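Cyclo(L-leucyl-L-phenylalanyl) synthase (Streptomyces noursei, PDB 3OQV) joins the aminoacyl groups of two charged tRNAs, without ATP, into cyclodipeptides, including the cyclo(L-phenylalanyl-L-leucyl) precursor of the antibacterial albonoursin. Local coordinates at residues T147-M152 / Y178-A183; F186-G191 / R220-Q225. All blocks are in the same frame, centred on the assembly; numbering follows the deposited sequence.

Contact 1: T147-M152 / Y178-A183; sequences TACEDM and YVLAEA. With DTD (dithiane diol), chain B; PO4 (phosphate ion), chain C.
Val179 is the bump and helix 143-158 supplies the hollow, its rim formed by Cys149 and Met152 and, one turn further, by Val153 and Val156. This spacing fits a knob-into-hole joint, although the short helix segments cross steeply, at 122°. Both branches of the valine are engaged: CG2 of Val179 rests 4.0 Å from CG of Met152, while CG1 of Val179 lies between the backbone O of Cys149 (4.0 Å) and SD of Met152. On one flank the cysteine side chain reaches toward Leu180, and Phe139 packs against both. On the other flank Met152, with CG anti to the backbone N (chi1 -166°) and an extended chain, slides past Val179 and crosses Glu182 at about a right angle; its CE ends 3.4 Å from Glu182 OE1. Beyond lies a phosphate ion at the edge of the Tyr178 ring, where a hydrogen bond from Tyr178 OH is doubtful, because the oxygen it would meet is uncertainly placed. A phenylalanine at Tyr178 would probably leave this anion without its phenolic neighbour. Helix 169-193, backed by helix 143-158, turns Tyr178 and Glu182 to the ligand pocket, probably the catalytic site, of this aminoacyl-tRNA synthetase-like Rossmann fold.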
ATOM      1  N   THR A 147     -11.044  14.905  -1.095  1.00 39.58           N
ATOM      2  CA  THR A 147     -10.112  15.654  -0.258  1.00 39.86           C
ATOM      3  C   THR A 147      -9.151  14.731   0.482  1.00 37.31           C
ATOM      4  O   THR A 147      -7.953  15.007   0.567  1.00 36.21           O
ATOM      5  CB  THR A 147     -10.856  16.523   0.775  1.00 42.09           C
ATOM      6  OG1 THR A 147     -11.644  17.503   0.091  1.00 46.45           O
ATOM      7  CG2 THR A 147      -9.861  17.224   1.694  1.00 46.59           C
ATOM      8  N   ALA A 148      -9.692  13.632   1.007  1.00 36.62           N
ATOM      9  CA  ALA A 148      -8.913  12.640   1.746  1.00 35.38           C
ATOM     10  C   ALA A 148      -7.860  11.980   0.859  1.00 33.77           C
ATOM     11  O   ALA A 148      -6.698  11.874   1.236  1.00 33.47           O
ATOM     12  CB  ALA A 148      -9.834  11.580   2.341  1.00 33.79           C
ATOM     13  N   CYS A 149      -8.280  11.526  -0.314  1.00 33.89           N
ATOM     14  CA  CYS A 149      -7.341  11.022  -1.305  1.00 33.58           C
ATOM     15  C   CYS A 149      -6.289  12.057  -1.641  1.00 33.25           C
ATOM     16  O   CYS A 149      -5.114  11.742  -1.722  1.00 32.14           O
ATOM     17  CB  CYS A 149      -8.073  10.599  -2.571  1.00 32.08           C
ATOM     18  SG  CYS A 149      -8.971   9.057  -2.373  1.00 35.87           S
ATOM     19  N   GLU A 150      -6.717  13.305  -1.814  1.00 35.02           N
ATOM     20  CA  GLU A 150      -5.808  14.368  -2.214  1.00 35.72           C
ATOM     21  C   GLU A 150      -4.786  14.654  -1.122  1.00 36.22           C
ATOM     22  O   GLU A 150      -3.605  14.864  -1.399  1.00 34.45           O
ATOM     23  CB  GLU A 150      -6.603  15.638  -2.551  1.00 40.06           C
ATOM     24  CG  GLU A 150      -7.437  15.512  -3.819  1.00 42.55           C
ATOM     25  CD  GLU A 150      -8.432  16.651  -4.013  1.00 55.95           C
ATOM     26  OE1 GLU A 150      -8.535  17.531  -3.129  1.00 62.68           O
ATOM     27  OE2 GLU A 150      -9.115  16.664  -5.062  1.00 62.58           O
ATOM     28  N   ASP A 151      -5.231  14.628   0.130  1.00 35.74           N
ATOM     29  CA  ASP A 151      -4.302  14.741   1.252  1.00 36.85           C
ATOM     30  C   ASP A 151      -3.268  13.629   1.240  1.00 33.18           C
ATOM     31  O   ASP A 151      -2.076  13.866   1.459  1.00 31.55           O
ATOM     32  CB  ASP A 151      -5.058  14.759   2.588  1.00 39.18           C
ATOM     33  CG  ASP A 151      -5.829  16.054   2.804  1.00 48.57           C
ATOM     34  OD1 ASP A 151      -5.522  17.061   2.115  1.00 50.20           O
ATOM     35  OD2 ASP A 151      -6.752  16.060   3.652  1.00 57.85           O
ATOM     36  N   MET A 152      -3.724  12.421   0.928  1.00 32.11           N
ATOM     37  CA  MET A 152      -2.829  11.294   0.757  1.00 28.99           C
ATOM     38  C   MET A 152      -1.852  11.507  -0.391  1.00 29.16           C
ATOM     39  O   MET A 152      -0.680  11.179  -0.262  1.00 26.79           O
ATOM     40  CB  MET A 152      -3.612   9.998   0.514  1.00 28.98           C
ATOM     41  CG  MET A 152      -2.748   8.761   0.663  1.00 28.33           C
ATOM     42  SD  MET A 152      -3.711   7.244   0.588  1.00 29.89           S
ATOM     43  CE  MET A 152      -2.394   6.045   0.459  1.00 26.06           C
ATOM     44  N   TYR A 178      -1.164   7.147  -8.617  1.00 26.56           N
ATOM     45  CA  TYR A 178      -0.601   6.210  -7.657  1.00 25.78           C
ATOM     46  C   TYR A 178      -1.623   5.900  -6.557  1.00 25.98           C
ATOM     47  O   TYR A 178      -1.845   4.743  -6.199  1.00 24.44           O
ATOM     48  CB  TYR A 178       0.666   6.837  -7.054  1.00 27.85           C
ATOM     49  CG  TYR A 178       1.427   5.945  -6.105  1.00 28.25           C
ATOM     50  CD1 TYR A 178       2.421   5.085  -6.569  1.00 26.60           C
ATOM     51  CD2 TYR A 178       1.194   5.999  -4.741  1.00 25.00           C
ATOM     52  CE1 TYR A 178       3.114   4.257  -5.698  1.00 26.76           C
ATOM     53  CE2 TYR A 178       1.885   5.176  -3.862  1.00 24.34           C
ATOM     54  CZ  TYR A 178       2.841   4.310  -4.347  1.00 24.93           C
ATOM     55  OH  TYR A 178       3.537   3.504  -3.468  1.00 26.58           O
ATOM     56  N   VAL A 179      -2.251   6.941  -6.031  1.00 24.95           N
ATOM     57  CA  VAL A 179      -3.119   6.783  -4.869  1.00 24.48           C
ATOM     58  C   VAL A 179      -4.451   6.139  -5.276  1.00 24.91           C
ATOM     59  O   VAL A 179      -4.943   5.249  -4.583  1.00 25.29           O
ATOM     60  CB  VAL A 179      -3.373   8.127  -4.169  1.00 25.25           C
ATOM     61  CG1 VAL A 179      -4.656   8.063  -3.307  1.00 23.52           C
ATOM     62  CG2 VAL A 179      -2.155   8.523  -3.311  1.00 25.66           C
ATOM     63  N   LEU A 180      -4.999   6.547  -6.420  1.00 22.62           N
ATOM     64  CA  LEU A 180      -6.218   5.923  -6.938  1.00 26.92           C
ATOM     65  C   LEU A 180      -6.067   4.435  -7.255  1.00 26.89           C
ATOM     66  O   LEU A 180      -7.043   3.700  -7.178  1.00 26.64           O
ATOM     67  CB  LEU A 180      -6.760   6.670  -8.167  1.00 26.49           C
ATOM     68  CG  LEU A 180      -7.247   8.090  -7.874  1.00 34.73           C
ATOM     69  CD1 LEU A 180      -7.869   8.725  -9.110  1.00 35.05           C
ATOM     70  CD2 LEU A 180      -8.222   8.112  -6.697  1.00 38.84           C
ATOM     71  N   ALA A 181      -4.880   4.014  -7.698  1.00 25.78           N
ATOM     72  CA  ALA A 181      -4.583   2.589  -7.855  1.00 26.15           C
ATOM     73  C   ALA A 181      -4.644   1.822  -6.523  1.00 25.67           C
ATOM     74  O   ALA A 181      -4.996   0.645  -6.499  1.00 27.05           O
ATOM     75  CB  ALA A 181      -3.213   2.382  -8.546  1.00 25.91           C
ATOM     76  N   GLU A 182      -4.243   2.479  -5.436  1.00 25.45           N
ATOM     77  CA  GLU A 182      -4.190   1.866  -4.098  1.00 24.15           C
ATOM     78  C   GLU A 182      -5.554   1.856  -3.416  1.00 26.02           C
ATOM     79  O   GLU A 182      -5.791   1.085  -2.481  1.00 25.74           O
ATOM     80  CB  GLU A 182      -3.207   2.637  -3.212  1.00 25.20           C
ATOM     81  CG  GLU A 182      -1.740   2.443  -3.603  1.00 28.25           C
ATOM     82  CD  GLU A 182      -0.787   2.997  -2.557  1.00 30.26           C
ATOM     83  OE1 GLU A 182      -1.086   4.064  -1.991  1.00 30.59           O
ATOM     84  OE2 GLU A 182       0.234   2.344  -2.251  1.00 34.02           O
ATOM     85  N   ALA A 183      -6.437   2.736  -3.874  1.00 23.35           N
ATOM     86  CA  ALA A 183      -7.664   3.053  -3.147  1.00 27.00           C
ATOM     87  C   ALA A 183      -8.608   1.861  -2.934  1.00 25.29           C
ATOM     88  O   ALA A 183      -9.216   1.754  -1.869  1.00 24.04           O
ATOM     89  CB  ALA A 183      -8.406   4.207  -3.828  1.00 26.88           C
TER
HETATM   90  S1  DTD B 248      -2.639   0.383   0.873  1.00 71.60           S
HETATM   91  C1  DTD B 248      -1.853   1.546   1.938  1.00 67.05           C
HETATM   92  C2  DTD B 248      -0.530   0.941   2.387  1.00 67.24           C
HETATM   93  O2  DTD B 248      -0.092   1.572   3.598  1.00 66.75           O
HETATM   94  C3  DTD B 248       0.500   1.086   1.270  1.00 65.51           C
HETATM   95  O3  DTD B 248       1.825   1.226   1.799  1.00 64.32           O
HETATM   96  C4  DTD B 248       0.452  -0.117   0.336  1.00 67.66           C
HETATM   97  S4  DTD B 248      -1.185  -0.377  -0.276  1.00 68.91           S
HETATM   98  P   PO4 C 249       2.072   4.442  -0.120  1.00 37.86           P
HETATM   99  O1  PO4 C 249       3.242   5.321  -0.500  1.00 40.14           O
HETATM  100  O2  PO4 C 249       2.062   3.231  -1.030  1.00 37.68           O
HETATM  101  O3  PO4 C 249       2.183   4.032   1.322  1.00 39.55           O
HETATM  102  O4  PO4 C 249       0.795   5.235  -0.321  1.00 34.48           O

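Contact 2: F186-G191 / R220-Q225; sequences FADSPG and RAAEGQ
Gln225 reaches across to Ser189 from the end of a type II beta turn, Ala222 to Gln225, which leads into the edge strand 225-229 of the parallel Rossmann sheet. Its chain leaves anti to the backbone N and then bends (chi2 69°), carrying the amide to the kinked part of helix 169-193. There Gln225 OE1 accepts from Ser189 N at 2.8 Å, with the donor almost in line with the amide C=O bond (171°). Pro190 stands at about a right angle to the glutamine chain, its CD 3.5 Å from Gln225 OE1, while its CG corner presses on the turn, 3.5 Å from Glu223 O. Gly224 has no side chain to meet this corner; a CB there would also jam against the preceding carbonyl O. Ala222 N gives a nearly straight 3.0 Å hydrogen bond to Ala187 O, and the Ala222 methyl is set against the Asp188 carboxylate. The two oxygens of that carboxylate have separate tasks: OD2 forms a salt bridge with Arg134 of helix 126-141, whereas OD1 builds an Asx motif within the helix. In that motif Gly191 N lies 3.0 Å from Asp188 OD1, approaching from above the carboxylate plane, 55° out of it.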
ATOM      1  N   PHE A 186      -7.457   0.316   0.253  1.00 26.93           N
ATOM      2  CA  PHE A 186      -7.724   1.031   1.492  1.00 27.77           C
ATOM      3  C   PHE A 186      -9.196   1.366   1.759  1.00 29.23           C
ATOM      4  O   PHE A 186      -9.581   1.576   2.903  1.00 31.83           O
ATOM      5  CB  PHE A 186      -6.740   2.199   1.758  1.00 27.99           C
ATOM      6  CG  PHE A 186      -6.807   3.336   0.760  1.00 24.56           C
ATOM      7  CD1 PHE A 186      -7.826   4.270   0.824  1.00 28.55           C
ATOM      8  CD2 PHE A 186      -5.724   3.595  -0.077  1.00 28.80           C
ATOM      9  CE1 PHE A 186      -7.848   5.363  -0.033  1.00 29.90           C
ATOM     10  CE2 PHE A 186      -5.723   4.708  -0.925  1.00 25.68           C
ATOM     11  CZ  PHE A 186      -6.768   5.608  -0.875  1.00 26.98           C
ATOM     12  N   ALA A 187     -10.036   1.248   0.731  1.00 26.38           N
ATOM     13  CA  ALA A 187     -11.461   1.491   0.891  1.00 27.00           C
ATOM     14  C   ALA A 187     -12.254   0.202   1.062  1.00 28.00           C
ATOM     15  O   ALA A 187     -13.296   0.189   1.720  1.00 28.64           O
ATOM     16  CB  ALA A 187     -12.000   2.308  -0.281  1.00 26.37           C
ATOM     17  N   ASP A 188     -11.792  -0.880   0.443  1.00 27.56           N
ATOM     18  CA  ASP A 188     -12.653  -2.045   0.293  1.00 27.29           C
ATOM     19  C   ASP A 188     -11.844  -3.320   0.101  1.00 26.78           C
ATOM     20  O   ASP A 188     -12.104  -4.079  -0.820  1.00 26.29           O
ATOM     21  CB  ASP A 188     -13.638  -1.850  -0.872  1.00 26.77           C
ATOM     22  CG  ASP A 188     -14.840  -2.807  -0.797  1.00 29.92           C
ATOM     23  OD1 ASP A 188     -14.854  -3.708   0.073  1.00 25.25           O
ATOM     24  OD2 ASP A 188     -15.743  -2.695  -1.644  1.00 30.13           O
ATOM     25  N   SER A 189     -10.935  -3.601   1.032  1.00 25.46           N
ATOM     26  CA  SER A 189     -10.245  -4.892   1.064  1.00 23.71           C
ATOM     27  C   SER A 189     -11.164  -6.114   1.159  1.00 24.91           C
ATOM     28  O   SER A 189     -10.861  -7.157   0.575  1.00 23.77           O
ATOM     29  CB  SER A 189      -9.205  -4.929   2.189  1.00 23.43           C
ATOM     30  OG  SER A 189      -7.953  -4.430   1.724  1.00 26.16           O
ATOM     31  N   PRO A 190     -12.292  -5.997   1.892  1.00 22.43           N
ATOM     32  CA  PRO A 190     -13.186  -7.150   1.873  1.00 24.11           C
ATOM     33  C   PRO A 190     -13.563  -7.541   0.454  1.00 24.47           C
ATOM     34  O   PRO A 190     -13.532  -8.725   0.118  1.00 26.36           O
ATOM     35  CB  PRO A 190     -14.421  -6.674   2.656  1.00 23.49           C
ATOM     36  CG  PRO A 190     -13.886  -5.616   3.588  1.00 23.68           C
ATOM     37  CD  PRO A 190     -12.739  -4.952   2.832  1.00 23.81           C
ATOM     38  N   GLY A 191     -13.889  -6.555  -0.377  1.00 21.86           N
ATOM     39  CA  GLY A 191     -14.306  -6.837  -1.745  1.00 22.49           C
ATOM     40  C   GLY A 191     -13.149  -7.215  -2.656  1.00 24.23           C
ATOM     41  O   GLY A 191     -13.291  -8.062  -3.536  1.00 27.14           O
ATOM     42  N   ARG A 220     -17.895   6.261   4.977  1.00 56.21           N
ATOM     43  CA  ARG A 220     -17.383   5.012   5.518  1.00 51.79           C
ATOM     44  C   ARG A 220     -16.784   4.119   4.423  1.00 49.05           C
ATOM     45  O   ARG A 220     -17.401   3.885   3.386  1.00 49.05           O
ATOM     46  CB  ARG A 220     -18.480   4.274   6.285  1.00 51.26           C
ATOM     47  N   ALA A 221     -15.567   3.639   4.661  1.00 44.38           N
ATOM     48  CA  ALA A 221     -15.064   2.433   4.006  1.00 38.37           C
ATOM     49  C   ALA A 221     -16.072   1.280   4.062  1.00 37.14           C
ATOM     50  O   ALA A 221     -17.072   1.339   4.795  1.00 34.26           O
ATOM     51  CB  ALA A 221     -13.740   2.025   4.622  1.00 36.07           C
ATOM     52  N   ALA A 222     -15.838   0.245   3.263  1.00 33.44           N
ATOM     53  CA  ALA A 222     -16.729  -0.924   3.274  1.00 33.18           C
ATOM     54  C   ALA A 222     -16.847  -1.478   4.693  1.00 31.42           C
ATOM     55  O   ALA A 222     -15.889  -1.439   5.451  1.00 28.96           O
ATOM     56  CB  ALA A 222     -16.198  -2.001   2.322  1.00 31.86           C
ATOM     57  N   GLU A 223     -18.033  -1.960   5.062  1.00 33.94           N
ATOM     58  CA  GLU A 223     -18.173  -2.841   6.211  1.00 33.64           C
ATOM     59  C   GLU A 223     -17.097  -3.919   6.232  1.00 31.09           C
ATOM     60  O   GLU A 223     -16.855  -4.600   5.232  1.00 31.47           O
ATOM     61  CB  GLU A 223     -19.564  -3.492   6.233  1.00 38.01           C
ATOM     62  CG  GLU A 223     -19.690  -4.698   7.165  1.00 42.82           C
ATOM     63  CD  GLU A 223     -21.071  -5.355   7.107  1.00 56.98           C
ATOM     64  OE1 GLU A 223     -21.848  -5.048   6.174  1.00 62.16           O
ATOM     65  OE2 GLU A 223     -21.380  -6.190   7.984  1.00 55.35           O
ATOM     66  N   GLY A 224     -16.482  -4.097   7.392  1.00 29.30           N
ATOM     67  CA  GLY A 224     -15.465  -5.121   7.565  1.00 29.88           C
ATOM     68  C   GLY A 224     -14.066  -4.546   7.393  1.00 27.84           C
ATOM     69  O   GLY A 224     -13.083  -5.185   7.752  1.00 29.82           O
ATOM     70  N   GLN A 225     -13.971  -3.345   6.834  1.00 26.07           N
ATOM     71  CA  GLN A 225     -12.651  -2.741   6.622  1.00 26.05           C
ATOM     72  C   GLN A 225     -12.139  -2.177   7.939  1.00 26.36           C
ATOM     73  O   GLN A 225     -12.824  -1.391   8.569  1.00 25.18           O
ATOM     74  CB  GLN A 225     -12.709  -1.631   5.570  1.00 24.22           C
ATOM     75  CG  GLN A 225     -11.343  -0.973   5.305  1.00 25.98           C
ATOM     76  CD  GLN A 225     -10.372  -1.909   4.606  1.00 28.04           C
ATOM     77  OE1 GLN A 225     -10.599  -2.312   3.465  1.00 34.88           O
ATOM     78  NE2 GLN A 225      -9.298  -2.281   5.295  1.00 26.35           N
TER

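In the fold
Contact 1 and contact 2 follow one another along helix 169-193, their centres 15 Å apart, and meet at Phe186: its CE2 lies 3.6 Å from Met152 SD and 3.8 Å from Val179 O. The Phe186 side chain also comes within about 4 Å of that of Leu200, which is essential for specificity, and about 5 Å of the bound dithiane diol. Glu182, in contact 1, has its side chain about 5 Å from that of Ser37, the inferred nucleophile. Contact 1 thus borders the probable reaction site, whereas contact 2 ties the next turns of the same helix to the sheet edge.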